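Pyridoxamine 5-phosphate-dependent dehydrase (Escherichia coli, PDB 3B8X) removes the C3' hydroxyl of GDP-4-keto-6-deoxy-D-mannose in a vitamin B6-dependent transamination and deoxygenation reaction on the route to L-colitose, a sugar of the O-antigen. Local coordinates at residues N112-I116 with N136-N142; E164-F170 with T298-F304; V274-N278 with N373-F379. The protein carries 1 engineered substitution. All blocks are in the same frame, centred on the assembly; numbering follows the deposited sequence.

Interaction 1. Residues N112-I116 with N136-N142; sequences NTLNI and NLLGNPN
The carboxamide of Asn-115 reaches across to the bend at 136-142 and uses both ends of its flat group. Its CG stands beside the backbone N (chi1 -70°), which carries the amide into the loop opposite. There OD1 takes the backbone N-H of Leu-137 on a lone pair, in the carbonyl plane, at 2.8 Å. ND2 gives a proton to Asn-140 O, also at 2.8 Å; this oxygen lies close to the amide plane of Asn-115, but the donor stands well above the carbonyl plane of Asn-140. Asparagine suits the place because one short side chain can serve a backbone donor and a backbone acceptor together. Both loops follow parallel strands of the large mixed sheet, 103-107 and 129-135, in the PLP-dependent aminotransferase fold, and each leads on to a helix. Asn-140 makes a side-chain bond in the reverse direction: its ND2 meets Thr-113 O on a lone pair at 3.1 Å, while its OD1 accepts from the backbone N of Thr-298. Thr-113 OG1 closes an ST turn by accepting from Asn-115 N. Beside the polar bonds, Leu-137 CD2 packs on Leu-114 CB at 3.7 Å, and Leu-114 CD1 meets Leu-138 CD2 at 4.0 Å.

Interaction 2. Residues E164-F170 with T298-F304; sequences ESMGATF and TGESSWF. With G4M ([(2R,3S,4R,5R)-5-(2-amino-6-oxo-1,6-dihydro-9H-purin-9-yl)-3,4-dihydroxytetrahydrofuran-2-yl]methyl (2R,3S,4S,5S,6R)-3,4-dihydroxy-5-[({3-hydroxy-2-methyl-5-[(phosphonooxy)methyl]pyridin-4-yl}methyl)amino]-6-methyltetrahydro-2H-pyran-2-yl dihydrogen diphosphate), chain O.
Thr-169 and Glu-300 face each other as an antiparallel, hydrogen-bonded pair, a single beta bridge in which Thr-169 N donates to Glu-300 O at 3.0 Å and Glu-300 N to Thr-169 O at 2.8 Å. Just before the bridge, a type II beta turn runs from Ser-165 to Ala-168, with Gly-167 at the positive phi of its third position. The Glu-164 and Phe-304 end of the contact lies at the cofactor pocket of this DegT/DnrJ/EryC1-family enzyme, while the bridge end runs out toward the surface. Gly-299 also has positive phi, and its CA comes to the edge of the Phe-170 ring. The side chains of the bridged pair lie side by side and point the same way, with Thr-169 OG1 against Glu-300 CB at 3.3 Å. Ser-302 is small enough to pack closely against the 165-168 turn: its OG, set between its own backbone N and carbonyl carbon (chi1 52°), donates to Met-166 O at 2.8 Å from well above that carbonyl plane. Phe-304 takes the pocket end. Its CB lies 3.3 Å from Glu-164 O, Glu-164 CB sits over one ring face near the rim, and CZ approaches the sugar methyl C6G of G4M. Glu-164 reaches the ligand with a chain extended beyond CG, which places the carboxylate beside the pyridine ring. One oxygen, OE1, accepts from the backbone N of Leu-138, a bond that would limit the carboxylate's rotation; the other, OE2, receives the ring hydroxyl O3L of G4M in a very short bond of 2.4 Å.

Interaction 3. Residues V274-N278 with N373-F379; sequences VRRKN and NHQIELF. With NA (sodium ion), chain K.
Asn-278, on helix 255-286, pushes its side chain into the loop that follows strand 368-372 and is enclosed by it. Its CB rests 3.3 Å from Asn-373 OD1. With CG beside the backbone N (chi1 -79°), the carboxamide is directed into the curve of the loop. From CG the two ends part. OD1 accepts the backbone N-H of Leu-378 at 2.9 Å from above the amide plane and lies against Glu-377 CA. ND2 donates to Asn-373 OD1 at 3.0 Å. It also donates to Ile-376 O, in the straighter of the two bonds (167°). A side chain with both a donor and an acceptor end fits this turn of backbone. The two asparagine amides are steeply inclined to each other, 61° apart, and Asn-373 ND2 returns a bond to Arg-275 O at 3.1 Å. Val-274 CG1 packs against the loop backbone, on Gln-375 O and Ile-376 C. The Arg-275 guanidinium has His-374 CA over the centre of one face, and its NH1 donates to the carbonyls of Trp-303 and Phe-304. Arg-275 NH2 donates to water 5. That water is a ligand of the sodium ion, as is Asn-373 O at 2.6 Å. Leu-8 O and further waters complete the shell; through Asn-373 O, the loop that asparagine binds to a helix forms part of a hydrated sodium site.

In the fold
Interactions 1 and 2 are mostly buried and adjoin each other, whereas interaction 3 is partly buried and lies farther from the chain centre. Interactions 1 and 3 share a chemistry, side-chain amides gripping loop backbone, though one joins two loops after sheet strands and the other a helix to a loop. Interaction 2 relies more on backbone-to-backbone pairing, and runs from buried Glu-164 and Phe-304 to exposed Gly-299 and Glu-300. Ser-165 OG to Asn-136 O and Phe-304 N to Leu-138 O connect it to interaction 1. Arg-276 NH1 on Ser-301 O and Asn-373 ND2 on Trp-303 O connect it to interaction 3, making 298-304 the middle element. Interactions 1 and 3 do not touch.

Interaction 1. Residues N112-I116 with N136-N142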
loop_
_atom_site.group_PDB
_atom_site.type_symbol
_atom_site.label_atom_id
_atom_site.label_comp_id
_atom_site.label_asym_id
_atom_site.label_seq_id
_atom_site.Cartn_x
_atom_site.Cartn_y
_atom_site.Cartn_z
ATOM N N ASN B 112 16.958 13.470 -25.717
ATOM C CA ASN B 112 18.338 13.224 -25.336
ATOM C C ASN B 112 18.468 12.880 -23.865
ATOM O O ASN B 112 19.074 11.856 -23.511
ATOM C CB ASN B 112 19.186 14.420 -25.693
ATOM C CG ASN B 112 19.475 14.451 -27.162
ATOM O OD1 ASN B 112 20.164 13.563 -27.658
ATOM N ND2 ASN B 112 18.862 15.376 -27.878
ATOM N N THR B 113 17.952 13.756 -23.001
ATOM C CA THR B 113 18.022 13.491 -21.565
ATOM C C THR B 113 17.011 12.476 -21.030
ATOM O O THR B 113 17.226 11.910 -19.948
ATOM C CB THR B 113 17.792 14.720 -20.751
ATOM O OG1 THR B 113 16.445 15.146 -20.939
ATOM C CG2 THR B 113 18.757 15.789 -21.164
ATOM N N LEU B 114 15.922 12.294 -21.787
ATOM C CA LEU B 114 14.777 11.431 -21.451
ATOM C C LEU B 114 13.919 12.071 -20.411
ATOM O O LEU B 114 12.879 11.522 -20.067
ATOM C CB LEU B 114 15.180 10.026 -20.966
ATOM C CG LEU B 114 16.104 9.217 -21.896
ATOM C CD1 LEU B 114 16.193 7.799 -21.354
ATOM C CD2 LEU B 114 15.614 9.271 -23.356
ATOM N N ASN B 115 14.333 13.250 -19.950
ATOM C CA ASN B 115 13.550 14.014 -18.950
ATOM C C ASN B 115 12.644 15.057 -19.624
ATOM O O ASN B 115 12.682 15.201 -20.868
ATOM C CB ASN B 115 14.467 14.626 -17.888
ATOM C CG ASN B 115 15.071 13.575 -16.970
ATOM O OD1 ASN B 115 14.491 12.519 -16.740
ATOM N ND2 ASN B 115 16.250 13.848 -16.472
ATOM N N ILE B 116 11.754 15.667 -18.834
ATOM C CA ILE B 116 10.780 16.634 -19.340
ATOM C C ILE B 116 11.501 17.712 -20.186
ATOM O O ILE B 116 12.578 18.156 -19.836
ATOM C CB ILE B 116 10.043 17.315 -18.181
ATOM C CG1 ILE B 116 8.799 18.096 -18.677
ATOM C CG2 ILE B 116 11.002 18.192 -17.469
ATOM C CD1 ILE B 116 7.740 18.367 -17.625
ATOM N N ASN B 136 13.133 12.071 -12.349
ATOM C CA ASN B 136 14.529 11.942 -12.795
ATOM C C ASN B 136 14.660 10.566 -13.422
ATOM O O ASN B 136 14.747 9.546 -12.723
ATOM C CB ASN B 136 15.515 12.128 -11.628
ATOM C CG ASN B 136 15.356 13.481 -10.967
ATOM O OD1 ASN B 136 15.402 14.526 -11.656
ATOM N ND2 ASN B 136 15.052 13.474 -9.660
ATOM N N LEU B 137 14.594 10.531 -14.751
ATOM C CA LEU B 137 14.544 9.276 -15.463
ATOM C C LEU B 137 15.839 8.503 -15.593
ATOM O O LEU B 137 16.872 9.021 -16.023
ATOM C CB LEU B 137 13.841 9.416 -16.825
ATOM C CG LEU B 137 12.985 8.205 -17.235
ATOM C CD1 LEU B 137 11.617 8.230 -16.535
ATOM C CD2 LEU B 137 12.784 8.172 -18.756
ATOM N N LEU B 138 15.728 7.232 -15.253
ATOM C CA LEU B 138 16.789 6.261 -15.435
ATOM C C LEU B 138 18.081 6.642 -14.751
ATOM O O LEU B 138 19.158 6.195 -15.161
ATOM C CB LEU B 138 17.061 6.088 -16.929
ATOM C CG LEU B 138 16.870 4.673 -17.443
ATOM C CD1 LEU B 138 15.501 4.146 -17.030
ATOM C CD2 LEU B 138 17.080 4.656 -18.961
ATOM N N GLY B 139 18.008 7.502 -13.754
ATOM C CA GLY B 139 19.254 7.834 -13.098
ATOM C C GLY B 139 19.616 9.303 -13.365
ATOM O O GLY B 139 20.456 9.891 -12.663
ATOM N N ASN B 140 19.005 9.834 -14.411
ATOM C CA ASN B 140 19.336 11.181 -14.835
ATOM C C ASN B 140 18.512 12.244 -14.133
ATOM O O ASN B 140 17.298 12.338 -14.385
ATOM C CB ASN B 140 19.077 11.281 -16.336
ATOM C CG ASN B 140 20.061 12.194 -17.057
ATOM O OD1 ASN B 140 21.181 12.443 -16.572
ATOM N ND2 ASN B 140 19.659 12.665 -18.253
ATOM N N PRO B 141 19.163 13.111 -13.348
ATOM C CA PRO B 141 18.412 14.197 -12.697
ATOM C C PRO B 141 17.980 15.253 -13.716
ATOM O O PRO B 141 18.625 15.470 -14.761
ATOM C CB PRO B 141 19.451 14.848 -11.767
ATOM C CG PRO B 141 20.796 14.579 -12.400
ATOM C CD PRO B 141 20.626 13.316 -13.271
ATOM N N ASN B 142 16.909 15.951 -13.370
ATOM C CA ASN B 142 16.450 17.061 -14.201
ATOM C C ASN B 142 17.412 18.214 -14.007
ATOM O O ASN B 142 18.167 18.230 -13.035
ATOM C CB ASN B 142 15.081 17.518 -13.708
ATOM C CG ASN B 142 14.002 16.638 -14.198
ATOM O OD1 ASN B 142 13.444 16.931 -15.256
ATOM N ND2 ASN B 142 13.827 15.446 -13.558
HETATM O O HOH W 1 18.100 16.233 -17.446
HETATM O O HOH W 2 14.065 18.456 -17.516
#

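Interaction 2. Residues E164-F170 with T298-F304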
loop_
_atom_site.group_PDB
_atom_site.type_symbol
_atom_site.label_atom_id
_atom_site.label_comp_id
_atom_site.label_asym_id
_atom_site.label_seq_id
_atom_site.Cartn_x
_atom_site.Cartn_y
_atom_site.Cartn_z
ATOM N N GLU B 164 13.956 6.248 -9.717
ATOM C CA GLU B 164 14.895 5.617 -10.639
ATOM C C GLU B 164 16.252 6.242 -10.515
ATOM O O GLU B 164 17.188 5.790 -11.170
ATOM C CB GLU B 164 14.451 5.711 -12.110
ATOM C CG GLU B 164 13.047 5.149 -12.325
ATOM C CD GLU B 164 12.535 5.280 -13.747
ATOM O OE1 GLU B 164 13.285 5.742 -14.630
ATOM O OE2 GLU B 164 11.348 4.944 -13.979
ATOM N N SER B 165 16.363 7.291 -9.702
ATOM C CA SER B 165 17.635 7.989 -9.614
ATOM C C SER B 165 18.237 8.176 -8.235
ATOM O O SER B 165 18.859 9.204 -7.971
ATOM C CB SER B 165 17.617 9.319 -10.389
ATOM O OG SER B 165 16.986 9.126 -11.652
ATOM N N MET B 166 18.108 7.170 -7.371
ATOM C CA MET B 166 18.762 7.256 -6.079
ATOM C C MET B 166 20.258 7.479 -6.333
ATOM O O MET B 166 20.833 6.874 -7.224
ATOM C CB MET B 166 18.604 5.951 -5.309
ATOM C CG MET B 166 19.246 6.054 -3.950
ATOM S SD MET B 166 18.988 4.586 -2.941
ATOM C CE MET B 166 17.344 4.695 -2.420
ATOM N N GLY B 167 20.905 8.350 -5.571
ATOM C CA GLY B 167 22.332 8.555 -5.796
ATOM C C GLY B 167 22.749 9.554 -6.888
ATOM O O GLY B 167 23.943 9.829 -7.074
ATOM N N ALA B 168 21.805 10.069 -7.649
ATOM C CA ALA B 168 22.178 11.049 -8.651
ATOM C C ALA B 168 22.402 12.358 -7.911
ATOM O O ALA B 168 21.796 12.594 -6.875
ATOM C CB ALA B 168 21.058 11.229 -9.657
ATOM N N THR B 169 23.219 13.241 -8.489
ATOM C CA THR B 169 23.424 14.571 -7.911
ATOM C C THR B 169 23.412 15.629 -9.018
ATOM O O THR B 169 23.723 15.334 -10.179
ATOM C CB THR B 169 24.759 14.653 -7.219
ATOM O OG1 THR B 169 25.799 14.493 -8.209
ATOM C CG2 THR B 169 24.878 13.511 -6.214
ATOM N N PHE B 170 22.993 16.842 -8.673
ATOM C CA PHE B 170 22.998 17.952 -9.622
ATOM C C PHE B 170 23.480 19.170 -8.867
ATOM O O PHE B 170 22.908 19.578 -7.857
ATOM C CB PHE B 170 21.642 18.184 -10.298
ATOM C CG PHE B 170 21.602 19.431 -11.138
ATOM C CD1 PHE B 170 22.132 19.428 -12.434
ATOM C CD2 PHE B 170 21.055 20.611 -10.638
ATOM C CE1 PHE B 170 22.122 20.591 -13.221
ATOM C CE2 PHE B 170 21.032 21.786 -11.411
ATOM C CZ PHE B 170 21.567 21.779 -12.711
ATOM N N THR B 298 22.769 14.624 -17.459
ATOM C CA THR B 298 22.626 15.936 -16.798
ATOM C C THR B 298 23.250 15.741 -15.385
ATOM O O THR B 298 23.115 14.669 -14.802
ATOM C CB THR B 298 21.131 16.322 -16.714
ATOM O OG1 THR B 298 20.645 16.520 -18.046
ATOM C CG2 THR B 298 20.940 17.636 -15.944
ATOM N N GLY B 299 24.028 16.706 -14.875
ATOM C CA GLY B 299 24.695 16.562 -13.563
ATOM C C GLY B 299 25.495 15.261 -13.464
ATOM O O GLY B 299 26.267 14.907 -14.363
ATOM N N GLU B 300 25.323 14.547 -12.361
ATOM C CA GLU B 300 25.970 13.250 -12.194
ATOM C C GLU B 300 24.910 12.150 -12.064
ATOM O O GLU B 300 24.273 12.000 -11.028
ATOM C CB GLU B 300 26.934 13.257 -11.023
ATOM C CG GLU B 300 28.156 14.095 -11.336
ATOM C CD GLU B 300 29.270 13.910 -10.332
ATOM O OE1 GLU B 300 29.310 12.827 -9.705
ATOM O OE2 GLU B 300 30.093 14.843 -10.166
ATOM N N SER B 301 24.619 11.505 -13.177
ATOM C CA SER B 301 23.589 10.479 -13.205
ATOM C C SER B 301 23.974 9.248 -12.387
ATOM O O SER B 301 25.154 8.936 -12.217
ATOM C CB SER B 301 23.352 10.104 -14.679
ATOM O OG SER B 301 22.479 9.011 -14.851
ATOM N N SER B 302 22.976 8.536 -11.851
ATOM C CA SER B 302 23.280 7.307 -11.116
ATOM C C SER B 302 23.042 6.125 -12.053
ATOM O O SER B 302 23.145 4.971 -11.643
ATOM C CB SER B 302 22.495 7.149 -9.794
ATOM O OG SER B 302 21.085 7.313 -9.968
ATOM N N TRP B 303 22.747 6.406 -13.323
ATOM C CA TRP B 303 22.665 5.368 -14.358
ATOM C C TRP B 303 21.927 4.111 -13.947
ATOM O O TRP B 303 22.532 3.041 -13.780
ATOM C CB TRP B 303 24.098 4.992 -14.815
ATOM C CG TRP B 303 24.789 6.148 -15.505
ATOM C CD1 TRP B 303 25.683 7.040 -14.955
ATOM C CD2 TRP B 303 24.551 6.602 -16.847
ATOM N NE1 TRP B 303 26.023 8.013 -15.881
ATOM C CE2 TRP B 303 25.333 7.773 -17.043
ATOM C CE3 TRP B 303 23.758 6.121 -17.913
ATOM C CZ2 TRP B 303 25.363 8.457 -18.266
ATOM C CZ3 TRP B 303 23.804 6.800 -19.156
ATOM C CH2 TRP B 303 24.614 7.946 -19.313
ATOM N N PHE B 304 20.606 4.193 -13.888
ATOM C CA PHE B 304 19.797 3.075 -13.429
ATOM C C PHE B 304 19.909 1.928 -14.426
ATOM O O PHE B 304 19.953 0.742 -14.063
ATOM C CB PHE B 304 18.357 3.586 -13.303
ATOM C CG PHE B 304 17.351 2.517 -13.040
ATOM C CD1 PHE B 304 17.002 2.184 -11.731
ATOM C CD2 PHE B 304 16.725 1.895 -14.108
ATOM C CE1 PHE B 304 16.039 1.206 -11.486
ATOM C CE2 PHE B 304 15.785 0.905 -13.911
ATOM C CZ PHE B 304 15.423 0.548 -12.584
HETATM O OP3 G4M O . 8.452 -0.363 -7.827
HETATM P PL G4M O . 8.113 0.741 -6.742
HETATM O OP1 G4M O . 6.563 0.699 -6.262
HETATM O OP2 G4M O . 9.066 0.527 -5.466
HETATM O OP4 G4M O . 8.515 2.203 -7.338
HETATM C C5B G4M O . 7.529 2.578 -8.257
HETATM C C5L G4M O . 8.139 3.568 -9.175
HETATM C C6L G4M O . 7.807 4.909 -9.040
HETATM N N1L G4M O . 8.293 5.788 -9.886
HETATM C C2L G4M O . 9.100 5.473 -10.876
HETATM C C2A G4M O . 9.573 6.534 -11.842
HETATM C C3L G4M O . 9.530 4.164 -11.073
HETATM O O3L G4M O . 10.303 3.894 -12.147
HETATM C C4L G4M O . 9.052 3.169 -10.160
HETATM C C4A G4M O . 9.408 1.819 -10.286
HETATM N N4A G4M O . 10.121 1.438 -11.303
HETATM C C4G G4M O . 10.566 0.091 -11.363
HETATM C C5G G4M O . 10.655 -0.404 -12.787
HETATM C C6G G4M O . 11.439 0.582 -13.653
HETATM O O5G G4M O . 11.447 -1.578 -12.637
HETATM C C3G G4M O . 9.613 -0.859 -10.619
HETATM O O3G G4M O . 10.234 -1.214 -9.389
HETATM C C2G G4M O . 9.413 -2.157 -11.455
HETATM O O2G G4M O . 8.852 -3.214 -10.670
HETATM C C1G G4M O . 10.729 -2.637 -12.020
HETATM O O1G G4M O . 10.392 -3.485 -13.110
HETATM P P2 G4M O . 11.261 -4.792 -13.370
HETATM O O3P G4M O . 12.835 -4.425 -13.331
HETATM O O4P G4M O . 10.965 -5.275 -14.890
HETATM O OPP G4M O . 10.782 -5.783 -12.192
HETATM P P G4M O . 11.293 -7.295 -12.381
HETATM O O1P G4M O . 10.994 -8.067 -13.770
HETATM O O2P G4M O . 10.485 -7.995 -11.201
HETATM O "O5'" G4M O . 12.780 -7.415 -11.860
HETATM C "C5'" G4M O . 13.707 -7.208 -12.905
HETATM C "C4'" G4M O . 14.688 -8.369 -12.874
HETATM O "O4'" G4M O . 15.038 -8.673 -11.491
HETATM C "C3'" G4M O . 14.020 -9.643 -13.442
HETATM O "O3'" G4M O . 15.053 -10.397 -14.059
HETATM C "C2'" G4M O . 13.466 -10.344 -12.182
HETATM O "O2'" G4M O . 13.450 -11.758 -12.415
HETATM C "C1'" G4M O . 14.569 -10.008 -11.189
HETATM N N9 G4M O . 14.089 -10.078 -9.805
HETATM C C8 G4M O . 13.160 -9.261 -9.243
HETATM N N7 G4M O . 13.027 -9.606 -7.978
HETATM C C4 G4M O . 14.560 -10.944 -8.850
HETATM C C5 G4M O . 13.870 -10.640 -7.652
HETATM C C6 G4M O . 14.176 -11.390 -6.460
HETATM O O6 G4M O . 13.638 -11.190 -5.383
HETATM N N3 G4M O . 15.463 -11.928 -8.865
HETATM C C2 G4M O . 15.717 -12.620 -7.766
HETATM N N1 G4M O . 15.097 -12.372 -6.568
HETATM N N2 G4M O . 16.628 -13.628 -7.816
HETATM O O HOH W 3 25.735 10.205 -9.216
#

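Interaction 3. Residues V274-N278 with N373-F379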
loop_
_atom_site.group_PDB
_atom_site.type_symbol
_atom_site.label_atom_id
_atom_site.label_comp_id
_atom_site.label_asym_id
_atom_site.label_seq_id
_atom_site.Cartn_x
_atom_site.Cartn_y
_atom_site.Cartn_z
ATOM N N VAL B 274 30.581 2.077 -9.078
ATOM C CA VAL B 274 30.666 0.977 -10.051
ATOM C C VAL B 274 29.759 1.249 -11.235
ATOM O O VAL B 274 30.139 1.080 -12.402
ATOM C CB VAL B 274 30.335 -0.373 -9.435
ATOM C CG1 VAL B 274 30.439 -1.460 -10.489
ATOM C CG2 VAL B 274 31.307 -0.682 -8.319
ATOM N N ARG B 275 28.522 1.625 -10.918
ATOM C CA ARG B 275 27.540 1.931 -11.945
ATOM C C ARG B 275 28.023 3.056 -12.852
ATOM O O ARG B 275 27.842 2.992 -14.062
ATOM C CB ARG B 275 26.231 2.367 -11.310
ATOM C CG ARG B 275 25.417 1.229 -10.741
ATOM C CD ARG B 275 24.126 1.804 -10.246
ATOM N NE ARG B 275 23.224 0.750 -9.825
ATOM C CZ ARG B 275 22.227 0.315 -10.569
ATOM N NH1 ARG B 275 21.984 0.851 -11.767
ATOM N NH2 ARG B 275 21.505 -0.685 -10.114
ATOM N N ARG B 276 28.562 4.127 -12.281
ATOM C CA ARG B 276 29.092 5.194 -13.154
ATOM C C ARG B 276 30.310 4.731 -13.970
ATOM O O ARG B 276 30.478 5.124 -15.131
ATOM C CB ARG B 276 29.351 6.529 -12.412
ATOM C CG ARG B 276 28.053 7.222 -11.978
ATOM C CD ARG B 276 28.267 8.309 -10.897
ATOM N NE ARG B 276 29.146 9.321 -11.452
ATOM C CZ ARG B 276 28.838 10.071 -12.506
ATOM N NH1 ARG B 276 27.650 9.958 -13.097
ATOM N NH2 ARG B 276 29.729 10.929 -12.975
ATOM N N LYS B 277 31.164 3.872 -13.413
ATOM C CA LYS B 277 32.291 3.433 -14.254
ATOM C C LYS B 277 31.740 2.575 -15.386
ATOM O O LYS B 277 32.218 2.627 -16.514
ATOM C CB LYS B 277 33.331 2.650 -13.470
ATOM C CG LYS B 277 34.625 2.496 -14.231
ATOM C CD LYS B 277 35.832 2.843 -13.381
ATOM C CE LYS B 277 37.125 2.600 -14.166
ATOM N NZ LYS B 277 37.832 1.325 -13.806
ATOM N N ASN B 278 30.662 1.859 -15.108
ATOM C CA ASN B 278 30.105 1.027 -16.165
ATOM C C ASN B 278 29.600 1.974 -17.218
ATOM O O ASN B 278 29.689 1.701 -18.402
ATOM C CB ASN B 278 28.913 0.198 -15.664
ATOM C CG ASN B 278 29.341 -1.032 -14.883
ATOM O OD1 ASN B 278 30.422 -1.588 -15.095
ATOM N ND2 ASN B 278 28.473 -1.475 -13.976
ATOM N N ASN B 373 21.944 -1.865 -15.921
ATOM C CA ASN B 373 23.232 -1.448 -15.324
ATOM C C ASN B 373 23.231 -2.076 -13.916
ATOM O O ASN B 373 22.181 -2.268 -13.307
ATOM C CB ASN B 373 23.433 0.075 -15.311
ATOM C CG ASN B 373 24.878 0.466 -14.936
ATOM O OD1 ASN B 373 25.772 -0.385 -14.876
ATOM N ND2 ASN B 373 25.093 1.758 -14.670
ATOM N N HIS B 374 24.385 -2.443 -13.388
ATOM C CA HIS B 374 24.440 -3.057 -12.067
ATOM C C HIS B 374 25.533 -2.409 -11.222
ATOM O O HIS B 374 26.404 -1.714 -11.745
ATOM C CB HIS B 374 24.801 -4.593 -12.155
ATOM C CG HIS B 374 23.907 -5.400 -13.044
ATOM N ND1 HIS B 374 23.477 -6.661 -12.700
ATOM C CD2 HIS B 374 23.392 -5.147 -14.273
ATOM C CE1 HIS B 374 22.731 -7.149 -13.677
ATOM N NE2 HIS B 374 22.698 -6.270 -14.660
ATOM N N GLN B 375 25.548 -2.743 -9.935
ATOM C CA GLN B 375 26.550 -2.239 -8.989
ATOM C C GLN B 375 27.814 -3.085 -9.018
ATOM O O GLN B 375 28.637 -3.004 -8.136
ATOM C CB GLN B 375 25.976 -2.266 -7.575
ATOM C CG GLN B 375 25.797 -3.669 -6.944
ATOM C CD GLN B 375 24.852 -4.649 -7.683
ATOM O OE1 GLN B 375 23.901 -4.263 -8.374
ATOM N NE2 GLN B 375 25.123 -5.933 -7.519
ATOM N N ILE B 376 27.910 -3.952 -10.016
ATOM C CA ILE B 376 29.041 -4.847 -10.273
ATOM C C ILE B 376 29.570 -4.484 -11.683
ATOM O O ILE B 376 28.772 -4.163 -12.551
ATOM C CB ILE B 376 28.514 -6.334 -10.348
ATOM C CG1 ILE B 376 27.850 -6.756 -9.047
ATOM C CG2 ILE B 376 29.630 -7.322 -10.644
ATOM C CD1 ILE B 376 26.552 -7.490 -9.276
ATOM N N GLU B 377 30.882 -4.520 -11.925
ATOM C CA GLU B 377 31.407 -4.174 -13.256
ATOM C C GLU B 377 30.736 -5.009 -14.318
ATOM O O GLU B 377 30.466 -6.183 -14.091
ATOM C CB GLU B 377 32.936 -4.321 -13.365
ATOM C CG GLU B 377 33.470 -5.760 -13.210
ATOM C CD GLU B 377 33.613 -6.538 -14.518
ATOM O OE1 GLU B 377 33.350 -6.006 -15.615
ATOM O OE2 GLU B 377 33.965 -7.729 -14.451
ATOM N N LEU B 378 30.539 -4.410 -15.488
ATOM C CA LEU B 378 29.879 -5.073 -16.601
ATOM C C LEU B 378 30.719 -4.989 -17.891
ATOM O O LEU B 378 30.162 -4.981 -19.005
ATOM C CB LEU B 378 28.534 -4.354 -16.840
ATOM C CG LEU B 378 27.392 -4.731 -15.894
ATOM C CD1 LEU B 378 26.175 -3.799 -16.010
ATOM C CD2 LEU B 378 26.975 -6.161 -16.173
ATOM N N PHE B 379 32.042 -4.926 -17.771
ATOM C CA PHE B 379 32.842 -4.761 -18.986
ATOM C C PHE B 379 32.633 -5.781 -20.059
ATOM O O PHE B 379 32.529 -5.407 -21.221
ATOM C CB PHE B 379 34.331 -4.529 -18.735
ATOM C CG PHE B 379 34.612 -3.534 -17.656
ATOM C CD1 PHE B 379 35.253 -3.932 -16.483
ATOM C CD2 PHE B 379 34.175 -2.224 -17.766
ATOM C CE1 PHE B 379 35.478 -3.044 -15.468
ATOM C CE2 PHE B 379 34.396 -1.321 -16.742
ATOM C CZ PHE B 379 35.058 -1.737 -15.587
HETATM NA NA NA K . 19.682 -3.008 -12.957
HETATM O O HOH W 4 22.206 -2.033 -7.625
HETATM O O HOH W 5 19.034 -0.824 -11.840
HETATM O O HOH W 6 20.162 -3.574 -10.764
HETATM O O HOH W 7 18.953 -1.744 -14.884
HETATM O O HOH W 8 16.825 -2.770 -13.088
#